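Local coordinates for nitrogenase molybdenum-iron protein alpha chain (Clostridium pasteurianum, PDB 4WES) that forms, with the beta chain, the component of nitrogenase that carries the [8Fe-7S] and iron-molybdenum clusters and reduces dinitrogen to ammonia, at residues G75-S80 and S107-E112; G140-C145 and H170-E175; S209-G214 and H235-L240; L259-R264 and I282-I287. One frame throughout, in Å; residues are numbered along the deposited sequence.

How the contacts relate
The four contacts fall into two pairs along the chain, each pair built on one parallel four-stranded sheet. Contact 1 and contact 2 come first, their centres about 12 Å apart, and touch through Gly75 and Thr144. Both lie at the carboxyl ends of strands in the sheet 106-107, 69-74, 138-143, 169-172, contact 2 including the pairing of 138-143 with 169-172, and both touch the [8Fe-7S] cluster. Contacts 3 and 4 follow, centres about 11 Å apart, joined where strands 209-215 and 257-260 run side by side in the second sheet. Contact 4 supplies a cysteine to the iron-molybdenum cluster, and contact 3 is its neighbour. Between the pairs, centres are about 26 to 35 Å apart.

Contact 1 of 4, residues G75-S80 and S107-E112; sequences GPIGCS and STDMQE. With CLF (Fe(8)-S(7) cluster), chain H.
The [8Fe-7S] cluster site, at the interface with the beta chain, is where Gly75 to Ile77 meet the loop from Ser107 to Met110. The backbone joins them first: Met110 N donates to Gly75 O at 2.9 Å, almost straight at the hydrogen (177°) but from above the carbonyl plane. The same glycine donates through Gly75 N to Thr108 OG1 at 3.3 Å, a more bent bond (138°), and that hydroxyl is also bonded to His74 ND1. A water lies between the segments, 2.7 Å from Asp109 OD1 and 2.8 Å from Met110 O, and takes a weak bond from Ile77 N. The short helix here carries Cys79 to the cluster. Cys79 SG bridges two irons, FE4 and FE5, at 2.3 Å from each, and Cys79 N lies 2.3 Å from FE5, consistent with the backbone amide ligation known for the oxidised cluster in this family. Pro76 lays CB against the sulfide S2B at 3.5 Å, and the same CB also borders Met110 O. Asp109 has CG trans to its backbone N (chi1 -174°), which swings OD1 across the flank of Ile77, 3.8 Å from Ile77 CB. The carboxylate is claimed from the other subunit too, by salt bridges to Lys21 and Arg16 of the beta chain, which probably favour its ionised form. Further along the helix, Ser80 CB packs on Ser107 CB, and Ser107 continues the sheet into an antiparallel strand of the beta chain.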
# COMPACT_ATOMS: atom_id res chain seq x y z
N GLY A 75 -24.31 24.84 15.39
CA GLY A 75 -24.95 23.57 15.74
C GLY A 75 -23.93 22.67 16.36
O GLY A 75 -22.75 23.03 16.46
N PRO A 76 -24.37 21.48 16.80
CA PRO A 76 -23.44 20.44 17.20
C PRO A 76 -22.71 19.90 15.96
O PRO A 76 -22.94 20.36 14.83
CB PRO A 76 -24.32 19.42 17.94
CG PRO A 76 -25.74 19.97 17.88
CD PRO A 76 -25.73 20.96 16.72
N ILE A 77 -21.74 19.03 16.17
CA ILE A 77 -20.69 18.89 15.15
C ILE A 77 -21.12 18.20 13.86
O ILE A 77 -20.50 18.48 12.81
CB ILE A 77 -19.45 18.17 15.74
CG1 ILE A 77 -18.21 18.41 14.89
CG2 ILE A 77 -19.71 16.67 15.94
CD1 ILE A 77 -17.82 19.88 14.77
N GLY A 78 -22.09 17.29 13.91
CA GLY A 78 -22.40 16.53 12.72
C GLY A 78 -22.90 17.35 11.56
O GLY A 78 -22.48 17.15 10.42
N CYS A 79 -23.81 18.28 11.85
CA CYS A 79 -24.23 19.15 10.73
C CYS A 79 -23.06 19.71 9.94
O CYS A 79 -23.13 19.87 8.73
CB CYS A 79 -25.12 20.26 11.26
SG CYS A 79 -26.44 19.76 12.37
N SER A 80 -21.99 20.07 10.66
CA SER A 80 -20.77 20.55 9.99
C SER A 80 -20.01 19.41 9.31
O SER A 80 -19.72 19.47 8.12
CB SER A 80 -19.90 21.24 11.04
OG SER A 80 -18.71 21.76 10.45
N SER A 107 -17.54 25.43 12.42
CA SER A 107 -18.76 25.36 13.20
C SER A 107 -18.52 25.83 14.62
O SER A 107 -17.39 26.06 15.07
CB SER A 107 -19.26 23.95 13.26
OG SER A 107 -18.44 23.18 14.12
N THR A 108 -19.64 26.01 15.34
CA THR A 108 -19.58 26.38 16.75
C THR A 108 -19.58 25.16 17.66
O THR A 108 -19.43 25.32 18.87
CB THR A 108 -20.75 27.28 17.13
OG1 THR A 108 -21.97 26.62 16.78
CG2 THR A 108 -20.65 28.63 16.41
N ASP A 109 -19.70 23.94 17.11
CA ASP A 109 -19.49 22.73 17.89
C ASP A 109 -20.26 22.80 19.23
O ASP A 109 -19.69 22.65 20.30
CB ASP A 109 -17.99 22.50 18.11
CG ASP A 109 -17.61 21.21 18.77
OD1 ASP A 109 -18.40 20.23 18.79
OD2 ASP A 109 -16.46 21.17 19.26
N MET A 110 -21.56 23.02 19.13
CA MET A 110 -22.36 23.27 20.32
C MET A 110 -22.28 22.08 21.28
O MET A 110 -22.30 20.91 20.88
CB MET A 110 -23.80 23.60 19.91
CG MET A 110 -24.00 24.95 19.20
SD MET A 110 -25.69 25.29 18.57
CE MET A 110 -26.69 24.85 19.97
N GLN A 111 -22.19 22.46 22.55
CA GLN A 111 -22.12 21.53 23.66
C GLN A 111 -23.37 21.66 24.53
O GLN A 111 -24.22 22.55 24.29
CB GLN A 111 -20.87 21.84 24.50
CG GLN A 111 -19.58 21.77 23.73
CD GLN A 111 -19.28 20.36 23.32
OE1 GLN A 111 -19.07 19.48 24.17
NE2 GLN A 111 -19.23 20.11 22.03
N GLU A 112 -23.49 20.82 25.54
CA GLU A 112 -24.68 20.89 26.39
C GLU A 112 -24.83 22.27 27.03
O GLU A 112 -25.96 22.77 27.19
CB GLU A 112 -24.66 19.78 27.45
CG GLU A 112 -25.97 19.68 28.23
CD GLU A 112 -26.12 18.43 29.06
OE1 GLU A 112 -27.26 17.91 29.17
OE2 GLU A 112 -25.09 18.02 29.60
FE1 CLF H . -30.88 18.82 12.00
FE2 CLF H . -29.77 16.74 11.20
FE3 CLF H . -30.18 18.70 9.31
FE4 CLF H . -28.36 18.96 11.30
S1 CLF H . -29.11 17.89 13.30
S2A CLF H . -31.79 17.42 10.37
S4A CLF H . -28.29 17.46 9.58
S3A CLF H . -29.95 20.54 10.73
FE5 CLF H . -25.66 17.68 13.02
FE6 CLF H . -27.26 16.84 16.15
FE7 CLF H . -25.75 15.33 14.43
FE8 CLF H . -28.19 15.72 13.37
S2B CLF H . -25.27 17.45 15.19
S3B CLF H . -27.77 14.72 15.37
S4B CLF H . -26.20 15.61 12.18
O HOH W 1 -20.97 19.29 19.02
O HOH W 2 -16.42 22.15 12.19

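Contact 2 of 4, residues G140-C145 and H170-E175; sequences GVYATC and HAFSCE. With CLF (Fe(8)-S(7) cluster), chain H.
Two neighbouring parallel strands, 140-143 and 170-172, pair Val141 with Ala171 and Tyr142 with Phe172 at one edge of a four-stranded sheet. Three backbone bonds zip them together: Val141 N to His170 O (2.8 Å), Phe172 N to Val141 O, and Ala143 N to Phe172 O (3.0 Å). On the face shared by Tyr142 and Phe172 the two side chains lie alongside one another, each with CG trans to its carbonyl carbon (chi1 about -60°). Their rings are nearly parallel, 5° apart, yet slid so far that they barely overlap, with centroids 4.9 Å apart. Tyr142 CE1 and Phe172 CD1 make the nearest approach, 3.3 Å. The Tyr142 hydroxyl goes to His71 on the adjoining strand, and Cys174 SG sits at the edge of the tyrosine ring.

Beyond the strands an inverse gamma turn centred on Ser173 brings Glu175 back across the strand end. Folded at chi2 (85°), its chain sets CG 3.2 Å from Thr144 O and lays the carboxylate carbon CD on Ala143 CB, 3.5 Å away; OE2 then pairs with Lys178. One residue on from Thr144, Cys145 SG ligates FE1 of the [8Fe-7S] cluster at 2.3 Å. Parallel alpha/beta folds place their sites at the carboxyl ends of the strands, and here that position holds a ligand of a cluster shared with the beta chain.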
# COMPACT_ATOMS: atom_id res chain seq x y z
N GLY A 140 -21.01 33.46 6.60
CA GLY A 140 -22.38 32.97 6.75
C GLY A 140 -22.53 32.23 8.07
O GLY A 140 -21.60 31.58 8.54
N VAL A 141 -23.73 32.32 8.65
CA VAL A 141 -24.10 31.61 9.86
C VAL A 141 -25.34 30.81 9.56
O VAL A 141 -26.35 31.38 9.14
CB VAL A 141 -24.43 32.58 10.99
CG1 VAL A 141 -24.87 31.79 12.22
CG2 VAL A 141 -23.24 33.48 11.29
N TYR A 142 -25.29 29.49 9.79
CA TYR A 142 -26.35 28.60 9.36
C TYR A 142 -26.96 27.90 10.57
O TYR A 142 -26.25 27.20 11.30
CB TYR A 142 -25.78 27.56 8.36
CG TYR A 142 -25.20 28.26 7.17
CD1 TYR A 142 -25.97 28.58 6.07
CD2 TYR A 142 -23.89 28.67 7.17
CE1 TYR A 142 -25.43 29.29 5.01
CE2 TYR A 142 -23.34 29.42 6.14
CZ TYR A 142 -24.13 29.72 5.05
OH TYR A 142 -23.62 30.47 4.00
N ALA A 143 -28.26 28.08 10.77
CA ALA A 143 -28.94 27.40 11.85
C ALA A 143 -29.09 25.90 11.58
O ALA A 143 -29.16 25.46 10.45
CB ALA A 143 -30.31 28.02 12.10
N THR A 144 -29.18 25.17 12.68
CA THR A 144 -29.39 23.73 12.70
C THR A 144 -30.54 23.45 13.69
O THR A 144 -31.00 24.35 14.38
CB THR A 144 -28.12 22.99 13.14
OG1 THR A 144 -27.79 23.40 14.45
CG2 THR A 144 -27.01 23.22 12.17
N CYS A 145 -30.97 22.18 13.78
CA CYS A 145 -32.11 21.80 14.62
C CYS A 145 -32.28 22.54 15.95
O CYS A 145 -33.39 23.00 16.23
CB CYS A 145 -32.14 20.28 14.82
SG CYS A 145 -32.67 19.37 13.35
N HIS A 170 -24.03 36.98 7.07
CA HIS A 170 -25.37 36.60 6.62
C HIS A 170 -25.88 35.42 7.42
O HIS A 170 -25.26 34.35 7.41
CB HIS A 170 -25.36 36.22 5.15
CG HIS A 170 -24.85 37.33 4.28
ND1 HIS A 170 -25.48 38.54 4.19
CD2 HIS A 170 -23.78 37.41 3.45
CE1 HIS A 170 -24.84 39.31 3.34
NE2 HIS A 170 -23.79 38.67 2.90
N ALA A 171 -27.00 35.63 8.09
CA ALA A 171 -27.66 34.57 8.86
C ALA A 171 -28.73 33.85 8.03
O ALA A 171 -29.49 34.48 7.31
CB ALA A 171 -28.28 35.15 10.13
N PHE A 172 -28.83 32.54 8.23
CA PHE A 172 -29.81 31.72 7.54
C PHE A 172 -30.52 30.84 8.55
O PHE A 172 -29.87 29.99 9.18
CB PHE A 172 -29.14 30.83 6.49
CG PHE A 172 -28.43 31.59 5.41
CD1 PHE A 172 -27.14 32.04 5.58
CD2 PHE A 172 -29.06 31.87 4.20
CE1 PHE A 172 -26.47 32.76 4.60
CE2 PHE A 172 -28.41 32.58 3.20
CZ PHE A 172 -27.12 33.05 3.40
N SER A 173 -31.84 31.01 8.69
CA SER A 173 -32.62 30.20 9.63
C SER A 173 -33.10 28.94 8.95
O SER A 173 -34.28 28.78 8.65
CB SER A 173 -33.77 31.00 10.18
OG SER A 173 -33.30 31.98 11.09
N CYS A 174 -32.15 28.05 8.69
CA CYS A 174 -32.36 26.78 7.98
C CYS A 174 -32.34 25.57 8.90
O CYS A 174 -31.84 24.50 8.55
CB CYS A 174 -31.38 26.65 6.84
SG CYS A 174 -29.64 26.82 7.33
N GLU A 175 -32.93 25.72 10.08
CA GLU A 175 -33.10 24.59 10.98
C GLU A 175 -33.65 23.38 10.23
O GLU A 175 -34.57 23.50 9.44
CB GLU A 175 -34.01 24.92 12.15
CG GLU A 175 -33.49 25.91 13.16
CD GLU A 175 -33.70 27.39 12.84
OE1 GLU A 175 -33.56 28.17 13.81
OE2 GLU A 175 -34.00 27.76 11.69
FE1 CLF H . -30.88 18.82 12.00
FE2 CLF H . -29.77 16.74 11.20
FE3 CLF H . -30.18 18.70 9.31
FE4 CLF H . -28.36 18.96 11.30
S1 CLF H . -29.11 17.89 13.30
S2A CLF H . -31.79 17.42 10.37
S4A CLF H . -28.29 17.46 9.58
S3A CLF H . -29.95 20.54 10.73
FE5 CLF H . -25.66 17.68 13.02
FE6 CLF H . -27.26 16.84 16.15
FE7 CLF H . -25.75 15.33 14.43
FE8 CLF H . -28.19 15.72 13.37
S2B CLF H . -25.27 17.45 15.19
S3B CLF H . -27.77 14.72 15.37
S4B CLF H . -26.20 15.61 12.18

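Contact 3 of 4, residues S209-G214 and H235-L240; sequences SINVLG and HVNATL
Side by side, Asn211 and Asn237 lock the middle of a beta-alpha-beta unit in which strands 209-213 and 235-239 run parallel, joined by helix 221-232. Asn237 ND2 donates to Asn211 OD1 at 2.9 Å, in the carbonyl plane and on a lone pair, though the two amide planes are turned 36° apart. For Asn237, CG trans to N (chi1 179°) sets its amide beside that of Asn211. The residue also forms a beta bulge: Ile210 faces Val236 and Val212 faces Thr239, so strand 235-239 has one more residue between these pairs. Even so, Asn237 N bonds Ile210 O at 2.8 Å, and Ile210 N to His235 O, Val212 N to Ala238 O and Leu240 N to Val212 O continue the backbone pairing.

At the start of both strands, Ser209 OG tentatively accepts from His235 ND1 at 3.0 Å, in one of two modelled positions of the serine. On the reverse face Ile210 CD1 meets Val236 CG1 at 4.0 Å. At the other end Leu213 CD2 lies 4.0 Å from Leu240 CD2, near Gly214, whose CA is about 6 Å from the nearest atom of the iron-molybdenum cluster.

Outside this shell, Leu229 of helix 221-232 backs both Ile210 and Val236. The Ser209 hydroxyl is also bonded to Lys206 O, and a water links it to Asn237 OD1. Asn211 ND2 gives hydrogens to Ala252 O and Asn258 OD1, and Asn237 ND2 also bonds Asn251 O.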
# COMPACT_ATOMS: atom_id res chain seq x y z
N SER A 209 -23.35 39.55 -21.62
CA SER A 209 -23.24 39.00 -20.27
C SER A 209 -24.43 38.11 -19.92
O SER A 209 -25.59 38.49 -20.06
CB SER A 209 -23.11 40.12 -19.24
OG SER A 209 -21.80 40.69 -19.21
N ILE A 210 -24.09 36.91 -19.45
CA ILE A 210 -25.07 35.94 -19.00
C ILE A 210 -24.67 35.48 -17.59
O ILE A 210 -23.51 35.54 -17.21
CB ILE A 210 -25.15 34.74 -19.96
CG1 ILE A 210 -23.86 33.94 -19.99
CG2 ILE A 210 -25.54 35.23 -21.33
CD1 ILE A 210 -23.82 32.82 -18.95
N ASN A 211 -25.65 34.96 -16.85
CA ASN A 211 -25.38 34.20 -15.63
C ASN A 211 -25.87 32.78 -15.82
O ASN A 211 -26.87 32.56 -16.50
CB ASN A 211 -26.13 34.73 -14.43
CG ASN A 211 -25.76 36.15 -14.04
OD1 ASN A 211 -24.60 36.57 -14.13
ND2 ASN A 211 -26.80 36.90 -13.63
N VAL A 212 -25.18 31.82 -15.20
CA VAL A 212 -25.71 30.48 -15.07
C VAL A 212 -26.23 30.30 -13.65
O VAL A 212 -25.47 30.35 -12.69
CB VAL A 212 -24.71 29.38 -15.42
CG1 VAL A 212 -25.40 28.01 -15.42
CG2 VAL A 212 -24.05 29.64 -16.76
N LEU A 213 -27.54 30.20 -13.53
CA LEU A 213 -28.20 30.09 -12.23
C LEU A 213 -28.49 28.62 -11.88
O LEU A 213 -28.99 27.86 -12.73
CB LEU A 213 -29.52 30.85 -12.22
CG LEU A 213 -29.50 32.37 -12.46
CD1 LEU A 213 -30.88 32.93 -12.22
CD2 LEU A 213 -28.45 33.05 -11.61
N GLY A 214 -28.27 28.26 -10.62
CA GLY A 214 -28.57 26.90 -10.18
C GLY A 214 -27.63 25.90 -10.81
O GLY A 214 -28.04 24.86 -11.35
N HIS A 235 -19.81 36.57 -22.07
CA HIS A 235 -19.17 36.86 -20.83
C HIS A 235 -19.99 36.15 -19.75
O HIS A 235 -21.16 36.47 -19.57
CB HIS A 235 -19.16 38.37 -20.53
CG HIS A 235 -18.61 38.67 -19.18
ND1 HIS A 235 -19.36 39.25 -18.17
CD2 HIS A 235 -17.39 38.45 -18.66
CE1 HIS A 235 -18.62 39.37 -17.09
NE2 HIS A 235 -17.41 38.90 -17.36
N VAL A 236 -19.37 35.21 -19.03
CA VAL A 236 -20.07 34.52 -17.98
C VAL A 236 -19.93 35.35 -16.71
O VAL A 236 -18.95 35.24 -15.96
CB VAL A 236 -19.62 33.06 -17.78
CG1 VAL A 236 -20.48 32.38 -16.74
CG2 VAL A 236 -19.66 32.31 -19.10
N ASN A 237 -20.91 36.22 -16.50
CA ASN A 237 -20.83 37.19 -15.41
C ASN A 237 -20.76 36.53 -14.04
O ASN A 237 -19.97 36.92 -13.19
CB ASN A 237 -22.04 38.12 -15.53
CG ASN A 237 -22.08 39.15 -14.44
OD1 ASN A 237 -21.21 40.01 -14.33
ND2 ASN A 237 -23.07 39.03 -13.58
N ALA A 238 -21.62 35.54 -13.82
CA ALA A 238 -21.65 34.81 -12.57
C ALA A 238 -22.29 33.47 -12.80
O ALA A 238 -23.20 33.34 -13.61
CB ALA A 238 -22.45 35.56 -11.51
N THR A 239 -21.83 32.49 -12.03
CA THR A 239 -22.53 31.22 -11.87
C THR A 239 -22.95 31.16 -10.40
O THR A 239 -22.13 31.31 -9.47
CB THR A 239 -21.65 30.04 -12.26
OG1 THR A 239 -21.41 30.16 -13.67
CG2 THR A 239 -22.33 28.70 -12.00
N LEU A 240 -24.25 30.97 -10.17
CA LEU A 240 -24.78 30.83 -8.82
C LEU A 240 -24.99 29.36 -8.53
O LEU A 240 -25.96 28.77 -9.03
CB LEU A 240 -26.07 31.63 -8.64
CG LEU A 240 -25.88 33.08 -8.17
CD1 LEU A 240 -25.00 33.89 -9.07
CD2 LEU A 240 -27.20 33.76 -7.92
O HOH W 3 -21.05 41.94 -16.81

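Contact 4 of 4, residues L259-R264 and I282-I287; sequences LVQCHR and IKCNFI. With ICS (iron-sulfur-molybdenum cluster with interstitial carbon), chain F.
Leu259 and Gln261 fill the tight side of this beta-alpha-beta join, against Ile282 and the loop from Cys284 to Ile287. Leu259 splits its contacts: CD2 lies along Ile282 CG1 at 3.7 Å, CB meets Cys284 SG, and CD1 comes to the edge of the Phe286 ring, within its plane. Gln261 extends from the backbone with CG trans to N (chi1 178°) and then bends at chi2, so that its amide spans the loop. OE1 accepts Phe286 N at 2.9 Å, and NE2 donates to Asn285 OD1 at 3.1 Å with the acceptor in the amide plane. That oxygen also takes Ile287 N, closing an Asx turn, and the two donors approach it from opposite faces. Both ends of the glutamine amide are thus used, which fixes its rotation.

The other face is less closed, since Lys283 is only partly buried, yet its ammonium is firmly held. NZ donates to Gln261 O (2.7 Å), Val260 O (3.2 Å) and Cys284 O (2.7 Å), three carbonyls that probably help to stabilise its charge. Val260 O is shared with Cys284 N, which comes from the opposite face of that carbonyl. More loosely, Lys283 CE passes His263 CB at 3.9 Å. Cys262 points away from residues 282-287: Cys262 SG binds FE1 of the iron-molybdenum cluster at 2.3 Å and N-caps helix 263-277, which crosses back to strand 281-283, while helix 289-303 packs on Leu259 and Ile282 and helix 221-232 meets Phe286.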
# COMPACT_ATOMS: atom_id res chain seq x y z
N LEU A 259 -29.61 32.05 -17.18
CA LEU A 259 -29.80 30.68 -17.66
C LEU A 259 -30.10 29.81 -16.43
O LEU A 259 -29.25 29.69 -15.57
CB LEU A 259 -28.56 30.18 -18.37
CG LEU A 259 -27.91 31.09 -19.41
CD1 LEU A 259 -26.66 30.45 -19.98
CD2 LEU A 259 -28.86 31.50 -20.50
N VAL A 260 -31.22 29.14 -16.40
CA VAL A 260 -31.61 28.35 -15.23
C VAL A 260 -31.38 26.87 -15.50
O VAL A 260 -32.13 26.25 -16.26
CB VAL A 260 -33.07 28.65 -14.84
CG1 VAL A 260 -33.56 27.71 -13.76
CG2 VAL A 260 -33.22 30.10 -14.39
N GLN A 261 -30.34 26.31 -14.89
CA GLN A 261 -30.02 24.90 -15.03
C GLN A 261 -30.87 24.07 -14.04
O GLN A 261 -31.71 23.31 -14.46
CB GLN A 261 -28.51 24.65 -14.83
CG GLN A 261 -28.07 23.19 -14.91
CD GLN A 261 -28.29 22.59 -16.27
OE1 GLN A 261 -27.94 23.20 -17.28
NE2 GLN A 261 -28.81 21.37 -16.30
N CYS A 262 -30.66 24.28 -12.75
CA CYS A 262 -31.52 23.67 -11.75
C CYS A 262 -32.70 24.59 -11.46
O CYS A 262 -32.55 25.61 -10.76
CB CYS A 262 -30.77 23.40 -10.44
SG CYS A 262 -31.91 22.76 -9.23
N HIS A 263 -33.87 24.25 -12.00
CA HIS A 263 -35.04 25.07 -11.74
C HIS A 263 -35.40 25.12 -10.26
O HIS A 263 -35.68 26.18 -9.69
CB HIS A 263 -36.23 24.58 -12.56
CG HIS A 263 -37.51 25.29 -12.24
ND1 HIS A 263 -38.46 24.77 -11.39
CD2 HIS A 263 -37.99 26.49 -12.65
CE1 HIS A 263 -39.46 25.63 -11.30
NE2 HIS A 263 -39.20 26.69 -12.04
N ARG A 264 -35.45 23.95 -9.61
CA ARG A 264 -35.97 23.89 -8.27
C ARG A 264 -35.22 24.80 -7.30
O ARG A 264 -35.83 25.49 -6.49
CB ARG A 264 -35.93 22.41 -7.77
CG ARG A 264 -36.45 22.17 -6.38
CD ARG A 264 -37.94 22.39 -6.19
NE ARG A 264 -38.31 23.78 -5.97
CZ ARG A 264 -39.27 24.46 -6.57
NH1 ARG A 264 -39.92 23.98 -7.62
NH2 ARG A 264 -39.52 25.69 -6.15
N ILE A 282 -34.10 32.10 -19.16
CA ILE A 282 -34.54 30.95 -19.92
C ILE A 282 -34.14 29.72 -19.16
O ILE A 282 -33.10 29.66 -18.50
CB ILE A 282 -33.97 30.88 -21.35
CG1 ILE A 282 -32.44 30.90 -21.37
CG2 ILE A 282 -34.54 31.96 -22.22
CD1 ILE A 282 -31.87 30.48 -22.72
N LYS A 283 -34.99 28.68 -19.24
CA LYS A 283 -34.52 27.37 -18.82
C LYS A 283 -33.43 26.90 -19.74
O LYS A 283 -33.54 27.04 -20.94
CB LYS A 283 -35.70 26.38 -18.82
CG LYS A 283 -35.37 25.01 -18.21
CD LYS A 283 -35.17 25.10 -16.70
CE LYS A 283 -34.65 23.81 -16.08
NZ LYS A 283 -33.35 23.35 -16.63
N CYS A 284 -32.35 26.41 -19.18
CA CYS A 284 -31.25 25.83 -19.96
C CYS A 284 -31.03 24.37 -19.53
O CYS A 284 -31.47 23.94 -18.46
CB CYS A 284 -29.94 26.59 -19.78
SG CYS A 284 -29.22 26.56 -18.11
N ASN A 285 -30.32 23.63 -20.37
CA ASN A 285 -29.84 22.32 -19.96
C ASN A 285 -28.55 22.04 -20.67
O ASN A 285 -28.53 21.69 -21.85
CB ASN A 285 -30.86 21.23 -20.25
CG ASN A 285 -30.37 19.90 -19.73
OD1 ASN A 285 -29.46 19.86 -18.92
ND2 ASN A 285 -30.99 18.80 -20.16
N PHE A 286 -27.46 22.14 -19.92
CA PHE A 286 -26.13 21.88 -20.45
C PHE A 286 -25.71 20.41 -20.32
O PHE A 286 -24.54 20.09 -20.49
CB PHE A 286 -25.09 22.79 -19.79
CG PHE A 286 -25.17 24.21 -20.23
CD1 PHE A 286 -25.82 25.18 -19.46
CD2 PHE A 286 -24.57 24.61 -21.41
CE1 PHE A 286 -25.88 26.49 -19.91
CE2 PHE A 286 -24.63 25.92 -21.82
CZ PHE A 286 -25.29 26.86 -21.07
N ILE A 287 -26.66 19.50 -20.06
CA ILE A 287 -26.34 18.08 -19.99
C ILE A 287 -26.90 17.36 -21.22
O ILE A 287 -28.09 17.50 -21.57
CB ILE A 287 -26.87 17.50 -18.68
CG1 ILE A 287 -26.25 18.25 -17.50
CG2 ILE A 287 -26.52 16.03 -18.59
CD1 ILE A 287 -27.00 18.17 -16.20
FE1 ICS F . -30.60 21.36 -7.99
MO1 ICS F . -27.78 15.99 -4.59
FE2 ICS F . -30.38 20.17 -5.62
FE3 ICS F . -28.29 20.22 -7.29
FE4 ICS F . -30.43 18.76 -7.87
FE5 ICS F . -29.41 16.76 -6.59
FE6 ICS F . -29.31 18.19 -4.38
FE7 ICS F . -27.29 18.20 -6.01
CX ICS F . -29.22 18.72 -6.33
S1A ICS F . -32.16 19.99 -7.00
S1B ICS F . -30.12 16.12 -4.54
S2A ICS F . -29.27 22.04 -6.30
S2B ICS F . -30.52 19.75 -3.44
S3A ICS F . -30.77 16.61 -8.38
S3B ICS F . -27.17 18.13 -3.77
S4A ICS F . -29.24 20.06 -9.34
S4B ICS F . -27.27 16.15 -6.87
S5A ICS F . -26.12 19.77 -7.02